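Local coordinates for alanine racemase (Enterococcus faecalis, PDB 3E5P), which belongs to the alanine racemase family, joining an alpha/beta barrel to a mainly beta C-terminal domain in a two-chain assembly with bound pyridoxal-5'-phosphate, at residues Val3-Pro8 / Arg365-Tyr370; Arg10-Thr15 / Ala246-Ser251; Gly47-Ala52 / Ala71-Glu76; Ile254-Leu259 / Val325-Val330. The protein carries 1 engineered substitution. All blocks are in the same frame, centred on the assembly; numbering follows the deposited sequence.

Contact 1: Val3-Pro8 / Arg365-Tyr370; sequences VGWHRP and RIPREY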
loop_
_atom_site.group_PDB
_atom_site.type_symbol
_atom_site.label_atom_id
_atom_site.label_comp_id
_atom_site.label_asym_id
_atom_site.label_seq_id
_atom_site.Cartn_x
_atom_site.Cartn_y
_atom_site.Cartn_z
ATOM N N VAL C 3 -5.699 -9.500 7.779
ATOM C CA VAL C 3 -6.520 -9.107 6.655
ATOM C C VAL C 3 -7.960 -9.014 7.178
ATOM O O VAL C 3 -8.432 -9.890 7.899
ATOM C CB VAL C 3 -6.368 -10.105 5.471
ATOM C CG1 VAL C 3 -4.959 -10.654 5.441
ATOM C CG2 VAL C 3 -7.366 -11.194 5.559
ATOM N N GLY C 4 -8.631 -7.921 6.829
ATOM C CA GLY C 4 -9.980 -7.660 7.297
ATOM C C GLY C 4 -11.071 -8.637 6.926
ATOM O O GLY C 4 -12.042 -8.252 6.271
ATOM N N TRP C 5 -10.933 -9.887 7.356
ATOM C CA TRP C 5 -11.935 -10.893 7.053
ATOM C C TRP C 5 -13.289 -10.547 7.638
ATOM O O TRP C 5 -14.301 -10.654 6.950
ATOM C CB TRP C 5 -11.494 -12.266 7.554
ATOM C CG TRP C 5 -10.490 -12.907 6.658
ATOM C CD1 TRP C 5 -9.196 -13.201 6.957
ATOM C CD2 TRP C 5 -10.676 -13.262 5.280
ATOM N NE1 TRP C 5 -8.556 -13.708 5.849
ATOM C CE2 TRP C 5 -9.441 -13.755 4.806
ATOM C CE3 TRP C 5 -11.769 -13.205 4.399
ATOM C CZ2 TRP C 5 -9.263 -14.192 3.488
ATOM C CZ3 TRP C 5 -11.593 -13.640 3.081
ATOM C CH2 TRP C 5 -10.346 -14.126 2.641
ATOM N N HIS C 6 -13.315 -10.119 8.899
ATOM C CA HIS C 6 -14.576 -9.776 9.550
ATOM C C HIS C 6 -15.099 -8.379 9.208
ATOM O O HIS C 6 -15.846 -7.770 9.973
ATOM C CB HIS C 6 -14.441 -9.939 11.064
ATOM C CG HIS C 6 -14.213 -11.355 11.491
ATOM N ND1 HIS C 6 -12.955 -11.905 11.607
ATOM C CD2 HIS C 6 -15.087 -12.360 11.745
ATOM C CE1 HIS C 6 -13.063 -13.188 11.911
ATOM N NE2 HIS C 6 -14.345 -13.488 12.000
ATOM N N ARG C 7 -14.704 -7.885 8.041
ATOM C CA ARG C 7 -15.126 -6.576 7.578
ATOM C C ARG C 7 -15.689 -6.731 6.161
ATOM O O ARG C 7 -15.122 -7.442 5.334
ATOM C CB ARG C 7 -13.939 -5.626 7.588
ATOM C CG ARG C 7 -14.326 -4.193 7.357
ATOM C CD ARG C 7 -13.102 -3.339 7.194
ATOM N NE ARG C 7 -12.290 -3.796 6.076
ATOM C CZ ARG C 7 -11.155 -3.218 5.714
ATOM N NH1 ARG C 7 -10.724 -2.167 6.396
ATOM N NH2 ARG C 7 -10.454 -3.685 4.680
ATOM N N PRO C 8 -16.813 -6.060 5.862
ATOM C CA PRO C 8 -17.458 -6.138 4.544
ATOM C C PRO C 8 -16.649 -5.753 3.296
ATOM O O PRO C 8 -17.028 -6.112 2.179
ATOM C CB PRO C 8 -18.705 -5.277 4.726
ATOM C CG PRO C 8 -18.264 -4.257 5.723
ATOM C CD PRO C 8 -17.511 -5.092 6.726
ATOM N N ARG C 365 -4.673 -5.747 3.841
ATOM C CA ARG C 365 -5.730 -5.717 4.842
ATOM C C ARG C 365 -7.072 -5.984 4.161
ATOM O O ARG C 365 -8.063 -6.286 4.826
ATOM C CB ARG C 365 -5.761 -4.357 5.543
ATOM C CG ARG C 365 -6.520 -4.361 6.853
ATOM C CD ARG C 365 -6.377 -3.045 7.634
ATOM N NE ARG C 365 -7.076 -1.919 7.013
ATOM C CZ ARG C 365 -7.345 -0.774 7.636
ATOM N NH1 ARG C 365 -6.976 -0.595 8.897
ATOM N NH2 ARG C 365 -8.000 0.186 7.002
ATOM N N ILE C 366 -7.113 -5.866 2.834
ATOM C CA ILE C 366 -8.355 -6.136 2.120
ATOM C C ILE C 366 -8.294 -7.554 1.591
ATOM O O ILE C 366 -7.465 -7.858 0.738
ATOM C CB ILE C 366 -8.565 -5.238 0.894
ATOM C CG1 ILE C 366 -8.602 -3.770 1.291
ATOM C CG2 ILE C 366 -9.861 -5.612 0.217
ATOM C CD1 ILE C 366 -8.946 -2.848 0.124
ATOM N N PRO C 367 -9.172 -8.441 2.086
ATOM C CA PRO C 367 -9.219 -9.841 1.654
ATOM C C PRO C 367 -9.517 -9.982 0.155
ATOM O O PRO C 367 -10.419 -9.325 -0.375
ATOM C CB PRO C 367 -10.359 -10.429 2.492
ATOM C CG PRO C 367 -10.356 -9.606 3.712
ATOM C CD PRO C 367 -10.129 -8.204 3.179
ATOM N N ARG C 368 -8.760 -10.840 -0.516
ATOM C CA ARG C 368 -8.982 -11.100 -1.928
ATOM C C ARG C 368 -9.668 -12.454 -2.086
ATOM O O ARG C 368 -9.239 -13.442 -1.489
ATOM C CB ARG C 368 -7.665 -11.144 -2.692
ATOM C CG ARG C 368 -7.161 -9.825 -3.172
ATOM C CD ARG C 368 -6.274 -9.142 -2.165
ATOM N NE ARG C 368 -5.406 -8.196 -2.856
ATOM C CZ ARG C 368 -4.622 -7.322 -2.247
ATOM N NH1 ARG C 368 -4.594 -7.272 -0.927
ATOM N NH2 ARG C 368 -3.884 -6.483 -2.961
ATOM N N GLU C 369 -10.725 -12.501 -2.891
ATOM C CA GLU C 369 -11.443 -13.747 -3.133
ATOM C C GLU C 369 -11.411 -14.068 -4.619
ATOM O O GLU C 369 -11.655 -13.200 -5.463
ATOM C CB GLU C 369 -12.888 -13.629 -2.671
ATOM C CG GLU C 369 -13.033 -13.083 -1.278
ATOM C CD GLU C 369 -14.477 -12.959 -0.869
ATOM O OE1 GLU C 369 -15.277 -12.441 -1.678
ATOM O OE2 GLU C 369 -14.813 -13.365 0.263
ATOM N N TYR C 370 -11.119 -15.323 -4.933
ATOM C CA TYR C 370 -11.043 -15.772 -6.313
ATOM C C TYR C 370 -12.185 -16.727 -6.630
ATOM O O TYR C 370 -12.565 -17.538 -5.796
ATOM C CB TYR C 370 -9.702 -16.461 -6.531
ATOM C CG TYR C 370 -8.537 -15.648 -6.019
ATOM C CD1 TYR C 370 -7.886 -14.726 -6.840
ATOM C CD2 TYR C 370 -8.110 -15.769 -4.692
ATOM C CE1 TYR C 370 -6.841 -13.945 -6.354
ATOM C CE2 TYR C 370 -7.071 -14.994 -4.195
ATOM C CZ TYR C 370 -6.440 -14.085 -5.031
ATOM O OH TYR C 370 -5.406 -13.319 -4.539
#
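Trp5 lays the six-membered ring of its indole over Pro367, whose CB sits 3.6 Å from the ring centroid and 15° off the normal, a CH-pi contact. The CB of Trp5 points away from 365-370, but with CG beside the backbone N (chi1 -78°) the indole folds back onto the proline. Pro367 suits the place: its compact ring offers C-H groups to the indole while CG lies 3.4 Å from Gly4 O. Farther along, Glu369 OE2 is at the indole edge, 4.3 Å from Trp5 CZ3. The two backbones are tied by Gly4 N donating to Arg365 O at 2.6 Å. Gly4, which has no side chain to press on that carbonyl, centres an inverse gamma turn and starts a type I beta turn ending at Arg7. In this way the N-terminal arm is folded over the loop leading into 368-370, an outermost strand of the mixed sheet in the C-terminal domain, at the subunit interface. Arg7 CB points toward that loop, and its guanidinium stands 89° to that of Arg365, with Arg7 NH1 3.7 Å from Arg365 NH2. Asp288 holds the pair, its two carboxylate oxygens forming salt bridges to Arg7 NH2 and Arg365 NH2. Arg365 NH1 bridges to Asp315 and to Glu70 of the second subunit.

Contact 2: Arg10-Thr15 / Ala246-Ser251; sequences RLHIDT and ALRLTS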
loop_
_atom_site.group_PDB
_atom_site.type_symbol
_atom_site.label_atom_id
_atom_site.label_comp_id
_atom_site.label_asym_id
_atom_site.label_seq_id
_atom_site.Cartn_x
_atom_site.Cartn_y
_atom_site.Cartn_z
ATOM N N ARG C 10 -14.043 -5.945 0.382
ATOM C CA ARG C 10 -13.433 -7.108 -0.259
ATOM C C ARG C 10 -12.986 -6.897 -1.711
ATOM O O ARG C 10 -13.596 -6.123 -2.452
ATOM C CB ARG C 10 -14.422 -8.276 -0.190
ATOM C CG ARG C 10 -13.789 -9.641 -0.315
ATOM C CD ARG C 10 -14.171 -10.545 0.862
ATOM N NE ARG C 10 -13.986 -9.877 2.142
ATOM C CZ ARG C 10 -14.313 -10.406 3.314
ATOM N NH1 ARG C 10 -14.838 -11.616 3.374
ATOM N NH2 ARG C 10 -14.133 -9.715 4.426
ATOM N N LEU C 11 -11.917 -7.594 -2.100
ATOM C CA LEU C 11 -11.366 -7.543 -3.453
ATOM C C LEU C 11 -11.706 -8.851 -4.175
ATOM O O LEU C 11 -11.249 -9.915 -3.776
ATOM C CB LEU C 11 -9.838 -7.385 -3.405
ATOM C CG LEU C 11 -9.177 -6.001 -3.308
ATOM C CD1 LEU C 11 -7.764 -6.143 -2.808
ATOM C CD2 LEU C 11 -9.179 -5.321 -4.661
ATOM N N HIS C 12 -12.505 -8.788 -5.231
ATOM C CA HIS C 12 -12.847 -10.007 -5.964
ATOM C C HIS C 12 -12.017 -10.139 -7.232
ATOM O O HIS C 12 -12.044 -9.258 -8.102
ATOM C CB HIS C 12 -14.327 -10.016 -6.344
ATOM C CG HIS C 12 -15.250 -9.774 -5.193
ATOM N ND1 HIS C 12 -15.591 -8.506 -4.768
ATOM C CD2 HIS C 12 -15.895 -10.637 -4.374
ATOM C CE1 HIS C 12 -16.413 -8.599 -3.737
ATOM N NE2 HIS C 12 -16.614 -9.881 -3.477
ATOM N N ILE C 13 -11.278 -11.237 -7.337
ATOM C CA ILE C 13 -10.441 -11.475 -8.507
ATOM C C ILE C 13 -11.020 -12.560 -9.405
ATOM O O ILE C 13 -11.025 -13.736 -9.047
ATOM C CB ILE C 13 -8.998 -11.891 -8.112
ATOM C CG1 ILE C 13 -8.238 -10.704 -7.521
ATOM C CG2 ILE C 13 -8.240 -12.361 -9.336
ATOM C CD1 ILE C 13 -8.861 -10.127 -6.297
ATOM N N ASP C 14 -11.512 -12.150 -10.569
ATOM C CA ASP C 14 -12.075 -13.062 -11.560
ATOM C C ASP C 14 -10.917 -13.747 -12.301
ATOM O O ASP C 14 -10.374 -13.209 -13.272
ATOM C CB ASP C 14 -12.942 -12.279 -12.553
ATOM C CG ASP C 14 -13.404 -13.120 -13.724
ATOM O OD1 ASP C 14 -12.893 -14.245 -13.894
ATOM O OD2 ASP C 14 -14.277 -12.652 -14.491
ATOM N N THR C 15 -10.563 -14.941 -11.829
ATOM C CA THR C 15 -9.484 -15.738 -12.400
ATOM C C THR C 15 -9.653 -16.031 -13.879
ATOM O O THR C 15 -8.747 -15.792 -14.677
ATOM C CB THR C 15 -9.350 -17.076 -11.647
ATOM O OG1 THR C 15 -8.373 -16.939 -10.610
ATOM C CG2 THR C 15 -8.945 -18.196 -12.589
ATOM N N ALA C 246 -10.134 -8.021 -14.454
ATOM C CA ALA C 246 -10.095 -9.114 -13.493
ATOM C C ALA C 246 -10.223 -8.702 -12.026
ATOM O O ALA C 246 -10.259 -9.557 -11.139
ATOM C CB ALA C 246 -8.802 -9.900 -13.687
ATOM N N LEU C 247 -10.304 -7.402 -11.768
ATOM C CA LEU C 247 -10.366 -6.894 -10.398
ATOM C C LEU C 247 -11.642 -6.137 -10.129
ATOM O O LEU C 247 -12.049 -5.316 -10.941
ATOM C CB LEU C 247 -9.171 -5.959 -10.167
ATOM C CG LEU C 247 -8.828 -5.227 -8.860
ATOM C CD1 LEU C 247 -10.052 -4.531 -8.259
ATOM C CD2 LEU C 247 -8.238 -6.217 -7.897
ATOM N N ARG C 248 -12.270 -6.416 -8.987
ATOM C CA ARG C 248 -13.484 -5.712 -8.569
ATOM C C ARG C 248 -13.273 -5.373 -7.108
ATOM O O ARG C 248 -12.675 -6.151 -6.378
ATOM C CB ARG C 248 -14.732 -6.585 -8.728
ATOM C CG ARG C 248 -15.074 -6.887 -10.176
ATOM C CD ARG C 248 -16.374 -7.677 -10.332
ATOM N NE ARG C 248 -17.557 -6.860 -10.079
ATOM C CZ ARG C 248 -18.294 -6.942 -8.979
ATOM N NH1 ARG C 248 -17.962 -7.815 -8.031
ATOM N NH2 ARG C 248 -19.353 -6.155 -8.826
ATOM N N LEU C 249 -13.744 -4.208 -6.682
ATOM C CA LEU C 249 -13.569 -3.786 -5.297
ATOM C C LEU C 249 -14.924 -3.475 -4.688
ATOM O O LEU C 249 -15.615 -2.549 -5.110
ATOM C CB LEU C 249 -12.647 -2.567 -5.247
ATOM C CG LEU C 249 -12.321 -1.907 -3.905
ATOM C CD1 LEU C 249 -11.849 -2.920 -2.883
ATOM C CD2 LEU C 249 -11.251 -0.861 -4.151
ATOM N N THR C 250 -15.287 -4.254 -3.680
ATOM C CA THR C 250 -16.578 -4.131 -3.029
ATOM C C THR C 250 -16.527 -3.800 -1.549
ATOM O O THR C 250 -15.562 -4.130 -0.863
ATOM C CB THR C 250 -17.353 -5.453 -3.211
ATOM O OG1 THR C 250 -17.754 -5.573 -4.580
ATOM C CG2 THR C 250 -18.560 -5.514 -2.320
ATOM N N SER C 251 -17.576 -3.141 -1.067
ATOM C CA SER C 251 -17.698 -2.801 0.351
ATOM C C SER C 251 -19.178 -2.657 0.676
ATOM O O SER C 251 -20.021 -3.124 -0.091
ATOM C CB SER C 251 -16.961 -1.506 0.693
ATOM O OG SER C 251 -16.803 -1.385 2.099
#
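Arg10 N donates to Thr250 O at 2.7 Å, the shortest bond between strands 10-13 and 247-251, and Thr250 N returns one to Arg10 O. His12 and Arg248 form the next hydrogen-bonded pair, and Asp14 N adds a bond to Ala246 O at 2.9 Å. The strands run antiparallel, 154° apart, so the N-terminal strand is built into the mixed sheet of the C-terminal domain before the chain turns into helix 15-28. Asp14, a good N-cap residue, stands at that junction, OD1 accepting from Ala17 N. Leu247 holds CG anti to the backbone N (chi1 -179°), which places its CD2 against Leu11 CD2 at 3.5 Å; Leu249 CD1 lies 4.0 Å from Leu11 CD2. On the opposite face His12 turns the edge of its imidazole to Thr250, His12 CE1 lying 3.3 Å from Thr250 CB; the beta-branched threonine fits an extended strand and offers a compact flank. His12 ND1 and Arg248 NH1 are 4.1 Å apart without bonding, so the arginine would, if anything, disfavour a proton on the ring. The main-chain bonds pair alternate residues, while Leu11 and Ile13 bond on their other side to 365-370; Leu11, Ile13, Leu247 and Leu249 make one face apolar, and the other carries the polar side chains.

Contact 3: Gly47-Ala52 / Ala71-Glu76; sequences GAVESA and AIELRE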
loop_
_atom_site.group_PDB
_atom_site.type_symbol
_atom_site.label_atom_id
_atom_site.label_comp_id
_atom_site.label_asym_id
_atom_site.label_seq_id
_atom_site.Cartn_x
_atom_site.Cartn_y
_atom_site.Cartn_z
ATOM N N GLY C 47 -2.608 -11.071 -6.606
ATOM C CA GLY C 47 -2.164 -12.300 -5.971
ATOM C C GLY C 47 -1.399 -13.140 -6.979
ATOM O O GLY C 47 -1.986 -13.683 -7.927
ATOM N N ALA C 48 -0.090 -13.257 -6.771
ATOM C CA ALA C 48 0.782 -14.000 -7.680
ATOM C C ALA C 48 0.361 -15.432 -7.986
ATOM O O ALA C 48 -0.011 -15.740 -9.119
ATOM C CB ALA C 48 2.201 -13.987 -7.148
ATOM N N VAL C 49 0.427 -16.306 -6.985
ATOM C CA VAL C 49 0.072 -17.708 -7.158
ATOM C C VAL C 49 -1.165 -17.925 -8.017
ATOM O O VAL C 49 -1.126 -18.662 -8.999
ATOM C CB VAL C 49 -0.169 -18.399 -5.800
ATOM C CG1 VAL C 49 -0.473 -19.875 -6.016
ATOM C CG2 VAL C 49 1.051 -18.251 -4.922
ATOM N N GLU C 50 -2.268 -17.295 -7.632
ATOM C CA GLU C 50 -3.515 -17.427 -8.376
ATOM C C GLU C 50 -3.367 -16.879 -9.795
ATOM O O GLU C 50 -3.785 -17.525 -10.755
ATOM C CB GLU C 50 -4.645 -16.706 -7.639
ATOM C CG GLU C 50 -4.141 -15.700 -6.614
ATOM C CD GLU C 50 -3.940 -16.311 -5.237
ATOM O OE1 GLU C 50 -3.124 -15.775 -4.452
ATOM O OE2 GLU C 50 -4.614 -17.322 -4.934
ATOM N N SER C 51 -2.774 -15.693 -9.932
ATOM C CA SER C 51 -2.579 -15.111 -11.261
ATOM C C SER C 51 -1.710 -16.058 -12.062
ATOM O O SER C 51 -1.908 -16.256 -13.266
ATOM C CB SER C 51 -1.871 -13.767 -11.173
ATOM O OG SER C 51 -2.618 -12.858 -10.408
ATOM N N ALA C 52 -0.740 -16.642 -11.362
ATOM C CA ALA C 52 0.203 -17.571 -11.954
ATOM C C ALA C 52 -0.511 -18.810 -12.461
ATOM O O ALA C 52 -0.287 -19.236 -13.598
ATOM C CB ALA C 52 1.266 -17.950 -10.923
ATOM N N ALA C 71 10.064 -15.242 -6.624
ATOM C CA ALA C 71 10.334 -16.395 -7.475
ATOM C C ALA C 71 10.254 -17.649 -6.606
ATOM O O ALA C 71 9.796 -18.701 -7.063
ATOM C CB ALA C 71 11.716 -16.275 -8.106
ATOM N N ILE C 72 10.689 -17.522 -5.351
ATOM C CA ILE C 72 10.658 -18.641 -4.422
ATOM C C ILE C 72 9.231 -18.953 -4.011
ATOM O O ILE C 72 8.854 -20.118 -3.896
ATOM C CB ILE C 72 11.494 -18.354 -3.157
ATOM C CG1 ILE C 72 12.980 -18.325 -3.512
ATOM C CG2 ILE C 72 11.243 -19.427 -2.109
ATOM C CD1 ILE C 72 13.875 -17.994 -2.349
ATOM N N GLU C 73 8.432 -17.917 -3.779
ATOM C CA GLU C 73 7.039 -18.132 -3.390
ATOM C C GLU C 73 6.339 -19.017 -4.429
ATOM O O GLU C 73 5.589 -19.918 -4.079
ATOM C CB GLU C 73 6.293 -16.801 -3.285
ATOM C CG GLU C 73 4.894 -16.928 -2.701
ATOM C CD GLU C 73 3.985 -15.767 -3.080
ATOM O OE1 GLU C 73 2.917 -15.608 -2.446
ATOM O OE2 GLU C 73 4.334 -15.021 -4.020
ATOM N N LEU C 74 6.584 -18.755 -5.707
ATOM C CA LEU C 74 5.963 -19.544 -6.759
ATOM C C LEU C 74 6.388 -20.999 -6.656
ATOM O O LEU C 74 5.553 -21.897 -6.739
ATOM C CB LEU C 74 6.341 -18.998 -8.137
ATOM C CG LEU C 74 5.863 -17.583 -8.475
ATOM C CD1 LEU C 74 6.312 -17.217 -9.885
ATOM C CD2 LEU C 74 4.347 -17.504 -8.359
ATOM N N ARG C 75 7.689 -21.232 -6.489
ATOM C CA ARG C 75 8.211 -22.590 -6.365
ATOM C C ARG C 75 7.450 -23.260 -5.226
ATOM O O ARG C 75 6.896 -24.350 -5.396
ATOM C CB ARG C 75 9.713 -22.581 -6.047
ATOM C CG ARG C 75 10.647 -22.177 -7.199
ATOM C CD ARG C 75 10.477 -23.081 -8.416
ATOM N NE ARG C 75 11.499 -22.832 -9.429
ATOM C CZ ARG C 75 11.300 -22.950 -10.742
ATOM N NH1 ARG C 75 10.110 -23.309 -11.204
ATOM N NH2 ARG C 75 12.293 -22.726 -11.595
ATOM N N GLU C 76 7.406 -22.594 -4.075
ATOM C CA GLU C 76 6.695 -23.113 -2.908
ATOM C C GLU C 76 5.225 -23.409 -3.202
ATOM O O GLU C 76 4.583 -24.156 -2.471
ATOM C CB GLU C 76 6.773 -22.121 -1.749
ATOM C CG GLU C 76 8.077 -22.146 -0.973
ATOM C CD GLU C 76 8.210 -20.965 -0.017
ATOM O OE1 GLU C 76 7.211 -20.610 0.654
ATOM O OE2 GLU C 76 9.321 -20.397 0.066
#
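Glu73 keeps CG anti to its own amide nitrogen (chi1 -172°) and stays extended beyond it, a reach that carries the carboxylate across to Ala48 and Val49; Leu74 instead sets CG beside the backbone N (chi1 -64°), which places CD2 beside Ala48 and Ala52. These are two outer helices of the TIM barrel, 48-58 and 68-77, following each other around strand 62-65, and their short segments cross at -65° with axes 10.1 Å apart. At that separation the long side chains of one helix meet small residues on the other. Leu74 CD2 lies 4.0 Å from Ala52 CB and 4.3 Å from Ala48 CB, so the two alanine methyls one turn apart receive a single leucine branch. Phe63 of strand 62-65 packs on both Ala52 and Leu74, closing this apolar patch against the barrel wall. Glu73 spreads its two oxygens: OE2 is 3.9 Å from Ala48 CB and OE1 4.1 Å from Val49 CG2. No hydrogen bond links the segments, but a carboxylate beside the first turn of a helix would probably be favoured by the helix dipole. Val2 of the second subunit packs on Glu73. Gly47, with backbone angles that glycine adopts readily, is the N-cap residue of helix 48-58, and its carbonyl O accepts two bonds from Ser51, one from N at 2.9 Å and one from OG at 2.7 Å, the hydroxyl lying above the carbonyl plane.

Contact 4: Ile254-Leu259 / Val325-Val330; sequences IHVKRL and VPVGPV. Engineered in segment 325-330: Pro329 (natural residue Ser).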
loop_
_atom_site.group_PDB
_atom_site.type_symbol
_atom_site.label_atom_id
_atom_site.label_comp_id
_atom_site.label_asym_id
_atom_site.label_seq_id
_atom_site.Cartn_x
_atom_site.Cartn_y
_atom_site.Cartn_z
ATOM N N ILE C 254 -22.185 0.872 6.369
ATOM C CA ILE C 254 -22.311 0.299 7.698
ATOM C C ILE C 254 -22.923 1.309 8.647
ATOM O O ILE C 254 -22.959 1.101 9.856
ATOM C CB ILE C 254 -20.956 -0.145 8.255
ATOM C CG1 ILE C 254 -19.989 1.040 8.271
ATOM C CG2 ILE C 254 -20.417 -1.303 7.435
ATOM C CD1 ILE C 254 -18.726 0.764 9.044
ATOM N N HIS C 255 -23.407 2.405 8.085
ATOM C CA HIS C 255 -24.023 3.453 8.871
ATOM C C HIS C 255 -24.595 4.472 7.908
ATOM O O HIS C 255 -23.923 4.886 6.969
ATOM C CB HIS C 255 -22.988 4.105 9.794
ATOM C CG HIS C 255 -23.572 5.084 10.767
ATOM N ND1 HIS C 255 -23.390 6.446 10.655
ATOM C CD2 HIS C 255 -24.331 4.897 11.873
ATOM C CE1 HIS C 255 -24.011 7.057 11.650
ATOM N NE2 HIS C 255 -24.588 6.140 12.404
ATOM N N VAL C 256 -25.848 4.847 8.134
ATOM C CA VAL C 256 -26.523 5.828 7.298
ATOM C C VAL C 256 -27.225 6.800 8.214
ATOM O O VAL C 256 -27.942 6.392 9.123
ATOM C CB VAL C 256 -27.576 5.181 6.389
ATOM C CG1 VAL C 256 -28.162 6.222 5.458
ATOM C CG2 VAL C 256 -26.952 4.053 5.588
ATOM N N LYS C 257 -27.018 8.086 7.978
ATOM C CA LYS C 257 -27.633 9.108 8.805
ATOM C C LYS C 257 -27.923 10.368 8.009
ATOM O O LYS C 257 -27.246 10.668 7.021
ATOM C CB LYS C 257 -26.724 9.440 10.001
ATOM C CG LYS C 257 -26.042 10.818 9.961
ATOM C CD LYS C 257 -24.923 10.891 8.922
ATOM C CE LYS C 257 -23.615 10.290 9.429
ATOM N NZ LYS C 257 -22.884 11.209 10.344
ATOM N N ARG C 258 -28.937 11.105 8.442
ATOM C CA ARG C 258 -29.293 12.338 7.777
ATOM C C ARG C 258 -28.714 13.497 8.572
ATOM O O ARG C 258 -28.767 13.512 9.796
ATOM C CB ARG C 258 -30.811 12.480 7.666
ATOM C CG ARG C 258 -31.225 13.752 6.950
ATOM C CD ARG C 258 -32.716 13.808 6.655
ATOM N NE ARG C 258 -33.530 13.775 7.869
ATOM C CZ ARG C 258 -34.787 14.204 7.935
ATOM N NH1 ARG C 258 -35.375 14.706 6.855
ATOM N NH2 ARG C 258 -35.451 14.130 9.079
ATOM N N LEU C 259 -28.153 14.462 7.857
ATOM C CA LEU C 259 -27.550 15.632 8.467
ATOM C C LEU C 259 -28.258 16.898 8.000
ATOM O O LEU C 259 -28.739 16.972 6.867
ATOM C CB LEU C 259 -26.061 15.699 8.104
ATOM C CG LEU C 259 -25.140 14.753 8.875
ATOM C CD1 LEU C 259 -23.780 14.679 8.217
ATOM C CD2 LEU C 259 -25.019 15.244 10.307
ATOM N N VAL C 325 -31.620 5.187 2.431
ATOM C CA VAL C 325 -31.283 3.785 2.250
ATOM C C VAL C 325 -30.843 3.176 3.569
ATOM O O VAL C 325 -30.251 3.848 4.408
ATOM C CB VAL C 325 -30.129 3.633 1.232
ATOM C CG1 VAL C 325 -29.504 2.251 1.334
ATOM C CG2 VAL C 325 -30.650 3.862 -0.174
ATOM N N PRO C 326 -31.149 1.892 3.781
ATOM C CA PRO C 326 -30.736 1.262 5.035
ATOM C C PRO C 326 -29.255 0.941 4.924
ATOM O O PRO C 326 -28.663 1.105 3.853
ATOM C CB PRO C 326 -31.592 0.003 5.081
ATOM C CG PRO C 326 -31.710 -0.359 3.632
ATOM C CD PRO C 326 -31.990 0.980 2.986
ATOM N N VAL C 327 -28.648 0.505 6.023
ATOM C CA VAL C 327 -27.241 0.141 5.979
ATOM C C VAL C 327 -27.280 -1.274 5.442
ATOM O O VAL C 327 -28.286 -1.957 5.608
ATOM C CB VAL C 327 -26.600 0.128 7.383
ATOM C CG1 VAL C 327 -26.716 1.493 8.018
ATOM C CG2 VAL C 327 -27.272 -0.920 8.255
ATOM N N GLY C 328 -26.217 -1.711 4.777
ATOM C CA GLY C 328 -26.200 -3.071 4.265
ATOM C C GLY C 328 -26.077 -3.200 2.761
ATOM O O GLY C 328 -25.455 -4.150 2.274
ATOM N N PRO C 329 -26.687 -2.288 1.991
ATOM C CA PRO C 329 -26.547 -2.436 0.544
ATOM C C PRO C 329 -25.072 -2.362 0.148
ATOM O O PRO C 329 -24.308 -1.561 0.696
ATOM C CB PRO C 329 -27.393 -1.281 -0.006
ATOM C CG PRO C 329 -27.429 -0.292 1.111
ATOM C CD PRO C 329 -27.576 -1.163 2.325
ATOM N N VAL C 330 -24.676 -3.216 -0.793
ATOM C CA VAL C 330 -23.295 -3.273 -1.262
ATOM C C VAL C 330 -22.839 -2.028 -2.019
ATOM O O VAL C 330 -23.553 -1.498 -2.877
ATOM C CB VAL C 330 -23.064 -4.516 -2.153
ATOM C CG1 VAL C 330 -24.222 -4.700 -3.091
ATOM C CG2 VAL C 330 -21.775 -4.355 -2.958
#
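Val256 and Val327 lie alongside each other, pointing opposite ways, with CG2 of Val256 3.5 Å from CG1 of Val327. The same Val327 methyl presses on the main chain before Val256, 3.4 Å from His255 N and 3.8 Å from Ile254 C. Val256 CG2 is also 3.8 Å from Pro326 O. With no hydrogen bond between the segments, the contact rests on one methyl pair and on methyls against peptide groups, work that suits valine because its branches start right at the backbone. In Val327 CG1 stands beside the backbone N (chi1 -59°), which directs it at the 254-256 main chain. Val256 has CG1 anti to its backbone N (chi1 -175°), which brings both methyls against Val325 O, CG1 at 3.3 Å and CG2 at 3.5 Å. Strand 256-259 is an outermost strand of a three-stranded antiparallel sheet in the C-terminal domain, and 325-330 lies in the connection from strand 317-321, on the other side of that sheet, to strand 330-332. Behind the first shell, Ile254 and His255 form backbone bonds with Thr281, and Lys257 with Ile279, which fix the strand. On the loop side, Gly328 takes up a backbone conformation readily open to glycine and bonds to Leu253 through its main chain; the engineered Pro329 packs on Leu253 as well. Ile254 packs on Val88 of the second subunit.

In the fold
Contacts 1 and 2, both partly buried, share one sheet: strand 10-13 pairs with 247-252 on one side and 368-370 on the other. Contact 2 is regular backbone pairing, whereas contact 1 holds the irregular approaches by a turn, an aromatic ring and charged groups. Contact 3 alone lies in the barrel, a small, buried helix-helix contact with no polar bond across it. Contact 4 is at the surface, about 39 Å from contact 3 between centres, and relies on valine methyls against a loop. It still meets its neighbours, Ile254 on Pro8 of contact 1 and Val330 on Thr250 of contact 2. Contacts 1, 3 and 4 also reach the second subunit, which does not touch contact 2.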